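Local coordinates for surface glycan binding protein B (Bacteroides ovatus, PDB 6E57) that binds mixed-linkage beta-glucan at the bacterial surface and probably helps this gut symbiont to capture cereal glucan for use, at residues Leu396-Ile399 and Gln400-Gly404; Tyr319-Trp322 and Asp323-Asp326; Val111-Val114 and Lys115-Thr119. All coordinates share one frame; numbering follows the deposited sequence.

Contacts 1 and 2 belong to the C-terminal, glycan-binding end of the chain. Their centres are 22 Å apart and their nearest atoms about 13 Å, so they do not touch. Contact 2 lines the bound glycan, and contact 1 lies near it. Contact 2 supplies Trp-322, Asp-323 and Asp-326 to the pocket. Contact 1 comes near the glycan through Ala-403, whose side chain is about 5 Å from a glucose. Contact 3 is a hairpin tip on the opposite side of the chain's centre. Its centre lies 69 Å from that of contact 1 and 79 Å from that of contact 2, far from the glycan pocket.

Contact 1: Leu396-Ile399 and Gln400-Gly404; sequences LNKI and QAEAG
Lys-398 and Glu-402 lie side by side and point the same way, one helical turn apart. The contact is between methylene and carboxylate: Lys-398 CG is 3.7 Å from Glu-402 CD. The charged ends do not meet, with Lys-398 NZ 4.8 Å from Glu-402 OE2. The lysine chain leaves with CG anti to its own N (chi1 -172°), which lays its first methylenes along the carboxylate. Glu-402 OE1 is turned to other partners, the hydroxyls of Thr-369 and Thr-373. Together they probably fix the rotation of the carboxylate.

The two segments span the C-terminal end of helix 393-401 and the turn after it. Ala-401 N donates to Asn-397 O in regular helical fashion. Glu-402 then leaves helical geometry. Gly-404 N turns back to Ile-399 O at 2.7 Å, in the carbonyl plane. This six-to-one bond and the left-handed Ala-403 are Schellman-like, but the full motif is not formed.

On another side of the helix, Gln-400 CG, anti to the carbonyl carbon (chi1 -63°), lies 3.5 Å from Leu-396 O. A bend at chi2 then turns the amide aside, where NE2 meets a water and Ile-399 CG2, the latter at 4.0 Å. The water donates to Leu-396 O at 2.7 Å and accepts from NE2 at 2.9 Å. NE2 also bonds to Met-338 O. The Ile-399 and Gln-400 side chains rest on Phe-341 of helix 338-343.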
ATOM      1  N   LEU A 396     -10.603 -14.679  25.794  1.00 32.53           N
ATOM      2  CA  LEU A 396     -11.692 -15.635  26.001  1.00 31.52           C
ATOM      3  C   LEU A 396     -11.635 -16.201  27.429  1.00 31.96           C
ATOM      4  O   LEU A 396     -12.678 -16.394  28.056  1.00 30.11           O
ATOM      5  CB  LEU A 396     -11.601 -16.752  24.955  1.00 33.03           C
ATOM      6  CG  LEU A 396     -11.930 -16.340  23.519  1.00 32.58           C
ATOM      7  CD1 LEU A 396     -11.501 -17.417  22.534  1.00 33.92           C
ATOM      8  CD2 LEU A 396     -13.410 -16.037  23.358  1.00 31.80           C
ATOM      9  N   ASN A 397     -10.419 -16.451  27.931  1.00 30.90           N
ATOM     10  CA  ASN A 397     -10.209 -17.008  29.266  1.00 31.61           C
ATOM     11  C   ASN A 397     -10.658 -16.005  30.333  1.00 31.33           C
ATOM     12  O   ASN A 397     -11.260 -16.384  31.331  1.00 32.04           O
ATOM     13  CB  ASN A 397      -8.749 -17.393  29.511  1.00 31.62           C
ATOM     14  CG  ASN A 397      -8.312 -18.621  28.741  1.00 32.77           C
ATOM     15  OD1 ASN A 397      -9.133 -19.343  28.176  1.00 32.04           O
ATOM     16  ND2 ASN A 397      -7.012 -18.860  28.714  1.00 33.05           N
ATOM     17  N   LYS A 398     -10.346 -14.728  30.106  1.00 31.69           N
ATOM     18  CA  LYS A 398     -10.642 -13.664  31.047  1.00 32.67           C
ATOM     19  C   LYS A 398     -12.158 -13.433  31.090  1.00 31.76           C
ATOM     20  O   LYS A 398     -12.715 -13.177  32.153  1.00 31.78           O
ATOM     21  CB  LYS A 398      -9.870 -12.400  30.661  1.00 34.22           C
ATOM     22  CG  LYS A 398      -9.935 -11.271  31.679  1.00 37.12           C
ATOM     23  CD  LYS A 398      -8.920 -10.176  31.433  1.00 41.51           C
ATOM     24  CE  LYS A 398      -7.513 -10.588  31.812  1.00 46.30           C
ATOM     25  NZ  LYS A 398      -6.644  -9.409  32.024  1.00 51.45           N
ATOM     26  N   ILE A 399     -12.814 -13.542  29.931  1.00 30.07           N
ATOM     27  CA  ILE A 399     -14.263 -13.382  29.820  1.00 30.13           C
ATOM     28  C   ILE A 399     -14.974 -14.426  30.699  1.00 30.37           C
ATOM     29  O   ILE A 399     -15.952 -14.102  31.367  1.00 30.36           O
ATOM     30  CB  ILE A 399     -14.709 -13.452  28.343  1.00 30.14           C
ATOM     31  CG1 ILE A 399     -14.292 -12.194  27.579  1.00 29.32           C
ATOM     32  CG2 ILE A 399     -16.207 -13.705  28.230  1.00 30.27           C
ATOM     33  CD1 ILE A 399     -14.473 -12.290  26.081  1.00 30.02           C
ATOM     34  N   GLN A 400     -14.484 -15.671  30.693  1.00 30.16           N
ATOM     35  CA  GLN A 400     -15.049 -16.743  31.523  1.00 30.66           C
ATOM     36  C   GLN A 400     -14.708 -16.503  33.001  1.00 30.39           C
ATOM     37  O   GLN A 400     -15.515 -16.769  33.879  1.00 29.73           O
ATOM     38  CB  GLN A 400     -14.548 -18.112  31.058  1.00 32.11           C
ATOM     39  CG  GLN A 400     -14.976 -18.474  29.641  1.00 32.90           C
ATOM     40  CD  GLN A 400     -16.473 -18.422  29.446  1.00 32.33           C
ATOM     41  OE1 GLN A 400     -17.232 -19.108  30.128  1.00 34.05           O
ATOM     42  NE2 GLN A 400     -16.908 -17.599  28.504  1.00 31.98           N
ATOM     43  N   ALA A 401     -13.502 -15.988  33.257  1.00 31.02           N
ATOM     44  CA  ALA A 401     -13.011 -15.710  34.608  1.00 30.76           C
ATOM     45  C   ALA A 401     -13.733 -14.503  35.229  1.00 31.60           C
ATOM     46  O   ALA A 401     -13.867 -14.443  36.451  1.00 32.95           O
ATOM     47  CB  ALA A 401     -11.520 -15.484  34.567  1.00 29.58           C
ATOM     48  N   GLU A 402     -14.179 -13.552  34.393  1.00 31.11           N
ATOM     49  CA  GLU A 402     -14.695 -12.255  34.854  1.00 31.71           C
ATOM     50  C   GLU A 402     -16.130 -12.018  34.352  1.00 31.66           C
ATOM     51  O   GLU A 402     -16.456 -10.937  33.868  1.00 32.58           O
ATOM     52  CB  GLU A 402     -13.762 -11.131  34.397  1.00 31.40           C
ATOM     53  CG  GLU A 402     -12.350 -11.246  34.951  1.00 32.54           C
ATOM     54  CD  GLU A 402     -11.468 -10.020  34.770  1.00 32.94           C
ATOM     55  OE1 GLU A 402     -11.966  -9.000  34.253  1.00 31.72           O
ATOM     56  OE2 GLU A 402     -10.279 -10.086  35.152  1.00 34.37           O
ATOM     57  N   ALA A 403     -16.979 -13.043  34.471  1.00 31.54           N
ATOM     58  CA  ALA A 403     -18.440 -12.906  34.428  1.00 31.32           C
ATOM     59  C   ALA A 403     -18.949 -12.411  33.063  1.00 31.00           C
ATOM     60  O   ALA A 403     -19.978 -11.742  32.992  1.00 30.18           O
ATOM     61  CB  ALA A 403     -18.885 -11.989  35.542  1.00 31.42           C
ATOM     62  N   GLY A 404     -18.247 -12.766  31.983  1.00 31.22           N
ATOM     63  CA  GLY A 404     -18.771 -12.611  30.626  1.00 31.36           C
ATOM     64  C   GLY A 404     -18.351 -11.312  29.955  1.00 30.94           C
ATOM     65  O   GLY A 404     -17.376 -10.674  30.340  1.00 30.96           O
TER
HETATM   66  O   HOH W   1     -14.968 -16.681  26.582  1.00 29.11           O

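Contact 2: Tyr319-Trp322 and Asp323-Asp326; sequences YVSW and DKPD. With BGC (beta-D-glucopyranose), chain E; PO4 (phosphate ion), chain K.
Ser-321 and Asp-323 form a small turn with a different ligand at each flank, a phosphate by the serine and a glucose over Trp-322. The motif is an ST turn: Asp-323 N donates to Ser-321 OG at 3.2 Å, and His-410 ND1 is a further partner of this hydroxyl. Lys-324 N adds a bond to Ser-321 O, reaching it from well above the carbonyl plane. The turn follows strand 317-321 and sets out the pocket residues Trp-322 and Asp-323.

The indole of Trp-322 is a platform for the sugar. Glucose C2 lies 3.8 Å above the ring plane, over its centre, and glucose O6 donates to Trp-322 O at 3.2 Å. Trp-322 NE1 is held by Tyr-362 OH. Asp-323 N lies at the indole edge. The Asp-323 carboxylate plane is turned 55° from the ring, with OD1 3.9 Å from glucose C6. Asp-326, also a pocket residue, touches another glucose and forms a salt bridge with Lys-331.

The phosphate probably comes from the crystallisation liquor. Lys-324 runs its chain past it and crosses Tyr-319 at about a right angle. At the tyrosine edge, in the ring plane, Tyr-319 OH donates to phosphate O3 at 2.7 Å.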
ATOM      1  N   TYR A 319     -29.681   0.720  24.103  1.00 32.01           N
ATOM      2  CA  TYR A 319     -28.979   1.917  24.554  1.00 31.40           C
ATOM      3  C   TYR A 319     -28.012   1.549  25.682  1.00 30.73           C
ATOM      4  O   TYR A 319     -28.302   0.657  26.483  1.00 31.00           O
ATOM      5  CB  TYR A 319     -29.957   2.997  25.031  1.00 31.50           C
ATOM      6  CG  TYR A 319     -29.290   4.304  25.384  1.00 32.52           C
ATOM      7  CD1 TYR A 319     -28.652   5.060  24.412  1.00 34.40           C
ATOM      8  CD2 TYR A 319     -29.260   4.775  26.687  1.00 32.30           C
ATOM      9  CE1 TYR A 319     -28.020   6.254  24.720  1.00 35.08           C
ATOM     10  CE2 TYR A 319     -28.630   5.967  27.012  1.00 33.59           C
ATOM     11  CZ  TYR A 319     -28.006   6.710  26.025  1.00 34.40           C
ATOM     12  OH  TYR A 319     -27.375   7.884  26.322  1.00 34.99           O
ATOM     13  N   VAL A 320     -26.880   2.264  25.733  1.00 30.31           N
ATOM     14  CA  VAL A 320     -25.838   2.072  26.740  1.00 30.29           C
ATOM     15  C   VAL A 320     -25.503   3.429  27.371  1.00 30.59           C
ATOM     16  O   VAL A 320     -25.159   4.370  26.664  1.00 31.62           O
ATOM     17  CB  VAL A 320     -24.578   1.436  26.123  1.00 30.37           C
ATOM     18  CG1 VAL A 320     -23.469   1.274  27.153  1.00 30.75           C
ATOM     19  CG2 VAL A 320     -24.885   0.108  25.450  1.00 30.37           C
ATOM     20  N   SER A 321     -25.592   3.508  28.704  1.00 29.69           N
ATOM     21  CA  SER A 321     -25.172   4.695  29.442  1.00 31.82           C
ATOM     22  C   SER A 321     -24.793   4.326  30.878  1.00 32.14           C
ATOM     23  O   SER A 321     -25.614   3.847  31.643  1.00 31.56           O
ATOM     24  CB  SER A 321     -26.224   5.758  29.434  1.00 32.89           C
ATOM     25  OG  SER A 321     -25.878   6.803  30.331  1.00 33.98           O
ATOM     26  N   TRP A 322     -23.540   4.613  31.229  1.00 33.14           N
ATOM     27  CA  TRP A 322     -23.013   4.351  32.557  1.00 35.37           C
ATOM     28  C   TRP A 322     -23.490   5.413  33.564  1.00 37.22           C
ATOM     29  O   TRP A 322     -23.100   5.373  34.725  1.00 37.00           O
ATOM     30  CB  TRP A 322     -21.482   4.238  32.514  1.00 35.71           C
ATOM     31  CG  TRP A 322     -20.774   5.307  31.739  1.00 36.30           C
ATOM     32  CD1 TRP A 322     -21.179   6.595  31.540  1.00 36.77           C
ATOM     33  CD2 TRP A 322     -19.495   5.188  31.094  1.00 36.68           C
ATOM     34  NE1 TRP A 322     -20.254   7.275  30.795  1.00 37.17           N
ATOM     35  CE2 TRP A 322     -19.209   6.439  30.507  1.00 36.82           C
ATOM     36  CE3 TRP A 322     -18.569   4.150  30.943  1.00 37.35           C
ATOM     37  CZ2 TRP A 322     -18.039   6.673  29.786  1.00 37.31           C
ATOM     38  CZ3 TRP A 322     -17.414   4.382  30.230  1.00 37.24           C
ATOM     39  CH2 TRP A 322     -17.154   5.628  29.661  1.00 37.37           C
ATOM     40  N   ASP A 323     -24.323   6.358  33.114  1.00 40.89           N
ATOM     41  CA  ASP A 323     -25.024   7.307  33.992  1.00 44.91           C
ATOM     42  C   ASP A 323     -26.174   6.603  34.719  1.00 46.45           C
ATOM     43  O   ASP A 323     -26.431   6.883  35.890  1.00 48.88           O
ATOM     44  CB  ASP A 323     -25.581   8.501  33.211  1.00 47.48           C
ATOM     45  CG  ASP A 323     -24.518   9.432  32.654  1.00 51.01           C
ATOM     46  OD1 ASP A 323     -23.399   9.450  33.212  1.00 53.65           O
ATOM     47  OD2 ASP A 323     -24.821  10.141  31.671  1.00 56.03           O
ATOM     48  N   LYS A 324     -26.868   5.708  34.008  1.00 44.42           N
ATOM     49  CA  LYS A 324     -28.048   5.010  34.523  1.00 45.66           C
ATOM     50  C   LYS A 324     -27.661   4.188  35.751  1.00 44.78           C
ATOM     51  O   LYS A 324     -26.527   3.723  35.858  1.00 43.53           O
ATOM     52  CB  LYS A 324     -28.675   4.150  33.420  1.00 46.55           C
ATOM     53  CG  LYS A 324     -29.317   4.947  32.291  1.00 47.20           C
ATOM     54  CD  LYS A 324     -30.144   4.113  31.334  1.00 48.50           C
ATOM     55  CE  LYS A 324     -31.047   4.939  30.442  1.00 49.65           C
ATOM     56  NZ  LYS A 324     -32.102   5.636  31.216  1.00 50.74           N
ATOM     57  N   PRO A 325     -28.583   3.999  36.723  1.00 45.68           N
ATOM     58  CA  PRO A 325     -28.252   3.326  37.980  1.00 44.95           C
ATOM     59  C   PRO A 325     -27.986   1.819  37.821  1.00 45.76           C
ATOM     60  O   PRO A 325     -28.459   1.203  36.864  1.00 42.64           O
ATOM     61  CB  PRO A 325     -29.500   3.566  38.843  1.00 45.56           C
ATOM     62  CG  PRO A 325     -30.627   3.708  37.841  1.00 43.95           C
ATOM     63  CD  PRO A 325     -29.996   4.409  36.657  1.00 45.39           C
ATOM     64  N   ASP A 326     -27.224   1.251  38.763  1.00 49.12           N
ATOM     65  CA  ASP A 326     -26.969  -0.191  38.821  1.00 50.39           C
ATOM     66  C   ASP A 326     -28.312  -0.929  38.792  1.00 48.32           C
ATOM     67  O   ASP A 326     -29.233  -0.562  39.519  1.00 49.37           O
ATOM     68  CB  ASP A 326     -26.188  -0.579  40.079  1.00 54.88           C
ATOM     69  CG  ASP A 326     -24.749  -0.089  40.097  1.00 59.12           C
ATOM     70  OD1 ASP A 326     -23.940  -0.610  39.300  1.00 62.12           O
ATOM     71  OD2 ASP A 326     -24.450   0.813  40.908  1.00 66.34           O
TER
HETATM   72  C2  BGC E   5     -16.970   6.205  33.867  1.00 45.25           C
HETATM   73  C3  BGC E   5     -17.020   7.724  33.919  1.00 44.67           C
HETATM   74  C4  BGC E   5     -18.456   8.208  34.025  1.00 47.39           C
HETATM   75  C5  BGC E   5     -19.116   7.536  35.227  1.00 46.14           C
HETATM   76  C6  BGC E   5     -20.550   8.003  35.432  1.00 46.71           C
HETATM   77  C1  BGC E   5     -17.767   5.590  35.016  1.00 42.75           C
HETATM   78  O2  BGC E   5     -15.602   5.780  33.933  1.00 45.57           O
HETATM   79  O3  BGC E   5     -16.433   8.257  32.738  1.00 49.27           O
HETATM   80  O4  BGC E   5     -18.469   9.638  34.133  1.00 52.86           O
HETATM   81  O5  BGC E   5     -19.095   6.113  35.048  1.00 43.90           O
HETATM   82  O6  BGC E   5     -21.149   7.220  36.472  1.00 48.41           O
HETATM   83  P   PO4 K 509     -28.668   9.160  30.063  1.00 71.44           P
HETATM   84  O1  PO4 K 509     -27.918  10.354  30.609  1.00 76.88           O
HETATM   85  O2  PO4 K 509     -28.626   8.035  31.071  1.00 69.69           O
HETATM   86  O3  PO4 K 509     -28.028   8.695  28.776  1.00 59.64           O
HETATM   87  O4  PO4 K 509     -30.102   9.560  29.801  1.00 78.22           O

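Contact 3: Val111-Val114 and Lys115-Thr119; sequences VETV and KGKKT
Glu-112 and Lys-118 are neighbours on one face of a beta hairpin, close to its tip. Their side chains lie side by side and point the same way. The ion pair is long, with Glu-112 OE2 3.7 Å from Lys-118 NZ, and Lys-118 CE lies just as close to that oxygen. The lysine chain bends at chi3 (73°), which turns its amino end toward the glutamate. On the other face of the hairpin, Val-111 CB meets Thr-119 CG2 at 4.1 Å, a plain apolar contact. Beside the turn, Thr-113 CG2 packs against Lys-117 CB at 3.6 Å.

The backbone holds these pairs in place. Val-111 and Thr-119 are an antiparallel hydrogen-bonded pair, linked N to O in both directions. Glu-112 and Lys-118 are the adjacent non-hydrogen-bonded pair. Nearer the tip, Thr-113 N donates to Lys-117 O at 2.9 Å. The chain reverses through a type I turn from Thr-113 to Gly-116, in which Gly-116 N donates to Thr-113 O at 3.0 Å. Gly-116, with its positive phi, and Lys-117 lie opposite Thr-113 as the G1 bulge that often accompanies a type I turn.

Outer partners tie the hairpin to its domain. Strands 103-113 and 118-128 are neighbouring inner strands of a five-stranded sheet, and Ile-38 of strand 37-40 packs on Val-111 and Thr-119. Lys-117 NZ reaches Asn-33 O. On the other arm of the hairpin, Thr-113 OG1 is hydrogen-bonded to Tyr-74 O.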
ATOM      1  N   VAL A 111      31.872  -2.629 -12.065  1.00 65.23           N
ATOM      2  CA  VAL A 111      33.319  -2.539 -12.202  1.00 66.99           C
ATOM      3  C   VAL A 111      33.782  -3.681 -13.113  1.00 68.41           C
ATOM      4  O   VAL A 111      33.405  -4.831 -12.903  1.00 67.43           O
ATOM      5  CB  VAL A 111      34.013  -2.602 -10.826  1.00 67.32           C
ATOM      6  CG1 VAL A 111      35.526  -2.508 -10.948  1.00 68.46           C
ATOM      7  CG2 VAL A 111      33.484  -1.535  -9.880  1.00 66.76           C
ATOM      8  N   GLU A 112      34.593  -3.341 -14.123  1.00 70.71           N
ATOM      9  CA  GLU A 112      35.165  -4.314 -15.053  1.00 73.83           C
ATOM     10  C   GLU A 112      36.671  -4.053 -15.191  1.00 73.52           C
ATOM     11  O   GLU A 112      37.105  -2.903 -15.271  1.00 70.60           O
ATOM     12  CB  GLU A 112      34.472  -4.229 -16.414  1.00 75.68           C
ATOM     13  CG  GLU A 112      34.667  -5.468 -17.270  1.00 79.72           C
ATOM     14  CD  GLU A 112      34.107  -5.360 -18.678  1.00 82.47           C
ATOM     15  OE1 GLU A 112      34.340  -4.321 -19.326  1.00 87.83           O
ATOM     16  OE2 GLU A 112      33.437  -6.315 -19.124  1.00 86.71           O
ATOM     17  N   THR A 113      37.452  -5.137 -15.215  1.00 75.20           N
ATOM     18  CA  THR A 113      38.897  -5.067 -15.417  1.00 76.33           C
ATOM     19  C   THR A 113      39.195  -5.233 -16.912  1.00 75.21           C
ATOM     20  O   THR A 113      38.302  -5.548 -17.698  1.00 70.88           O
ATOM     21  CB  THR A 113      39.633  -6.081 -14.529  1.00 80.88           C
ATOM     22  OG1 THR A 113      41.029  -5.802 -14.624  1.00 89.14           O
ATOM     23  CG2 THR A 113      39.382  -7.526 -14.903  1.00 81.96           C
ATOM     24  N   VAL A 114      40.460  -5.023 -17.286  1.00 74.79           N
ATOM     25  CA  VAL A 114      40.898  -5.069 -18.688  1.00 76.61           C
ATOM     26  C   VAL A 114      40.714  -6.486 -19.255  1.00 78.40           C
ATOM     27  O   VAL A 114      40.435  -6.635 -20.444  1.00 79.82           O
ATOM     28  CB  VAL A 114      42.351  -4.578 -18.857  1.00 77.32           C
ATOM     29  CG1 VAL A 114      42.504  -3.119 -18.449  1.00 75.35           C
ATOM     30  CG2 VAL A 114      43.354  -5.453 -18.116  1.00 78.97           C
ATOM     31  N   LYS A 115      40.865  -7.514 -18.407  1.00 78.42           N
ATOM     32  CA  LYS A 115      40.724  -8.920 -18.821  1.00 80.51           C
ATOM     33  C   LYS A 115      39.291  -9.429 -18.583  1.00 77.99           C
ATOM     34  O   LYS A 115      39.044 -10.634 -18.652  1.00 76.38           O
ATOM     35  CB  LYS A 115      41.776  -9.783 -18.114  1.00 83.17           C
ATOM     36  CG  LYS A 115      43.156  -9.775 -18.766  1.00 87.57           C
ATOM     37  CD  LYS A 115      43.355 -10.843 -19.836  1.00 91.14           C
ATOM     38  CE  LYS A 115      42.909 -10.432 -21.227  1.00 90.89           C
ATOM     39  NZ  LYS A 115      43.942  -9.642 -21.939  1.00 91.63           N
ATOM     40  N   GLY A 116      38.351  -8.515 -18.307  1.00 78.57           N
ATOM     41  CA  GLY A 116      36.915  -8.770 -18.476  1.00 78.22           C
ATOM     42  C   GLY A 116      36.214  -9.259 -17.216  1.00 78.55           C
ATOM     43  O   GLY A 116      34.991  -9.394 -17.217  1.00 78.51           O
ATOM     44  N   LYS A 117      36.976  -9.537 -16.151  1.00 81.99           N
ATOM     45  CA  LYS A 117      36.410  -9.935 -14.854  1.00 82.70           C
ATOM     46  C   LYS A 117      35.701  -8.727 -14.231  1.00 81.21           C
ATOM     47  O   LYS A 117      36.124  -7.592 -14.443  1.00 80.11           O
ATOM     48  CB  LYS A 117      37.510 -10.474 -13.932  1.00 85.23           C
ATOM     49  CG  LYS A 117      38.243 -11.703 -14.447  1.00 87.10           C
ATOM     50  CD  LYS A 117      39.455 -12.055 -13.621  1.00 88.80           C
ATOM     51  CE  LYS A 117      40.040 -13.405 -13.975  1.00 90.41           C
ATOM     52  NZ  LYS A 117      41.075 -13.812 -12.998  1.00 91.71           N
ATOM     53  N   LYS A 118      34.629  -8.981 -13.469  1.00 83.90           N
ATOM     54  CA  LYS A 118      33.733  -7.910 -13.003  1.00 81.93           C
ATOM     55  C   LYS A 118      33.147  -8.229 -11.619  1.00 81.39           C
ATOM     56  O   LYS A 118      32.982  -9.393 -11.249  1.00 84.59           O
ATOM     57  CB  LYS A 118      32.613  -7.681 -14.025  1.00 83.76           C
ATOM     58  CG  LYS A 118      31.781  -8.910 -14.372  1.00 85.02           C
ATOM     59  CD  LYS A 118      30.849  -8.707 -15.551  1.00 86.54           C
ATOM     60  CE  LYS A 118      31.569  -8.657 -16.882  1.00 88.27           C
ATOM     61  NZ  LYS A 118      30.624  -8.521 -18.015  1.00 87.68           N
ATOM     62  N   THR A 119      32.846  -7.160 -10.871  1.00 77.51           N
ATOM     63  CA  THR A 119      32.102  -7.200  -9.606  1.00 74.66           C
ATOM     64  C   THR A 119      31.053  -6.076  -9.641  1.00 71.16           C
ATOM     65  O   THR A 119      31.160  -5.145 -10.445  1.00 67.91           O
ATOM     66  CB  THR A 119      33.057  -7.134  -8.404  1.00 75.74           C
ATOM     67  OG1 THR A 119      32.342  -7.508  -7.225  1.00 76.16           O
ATOM     68  CG2 THR A 119      33.684  -5.772  -8.207  1.00 76.24           C
TER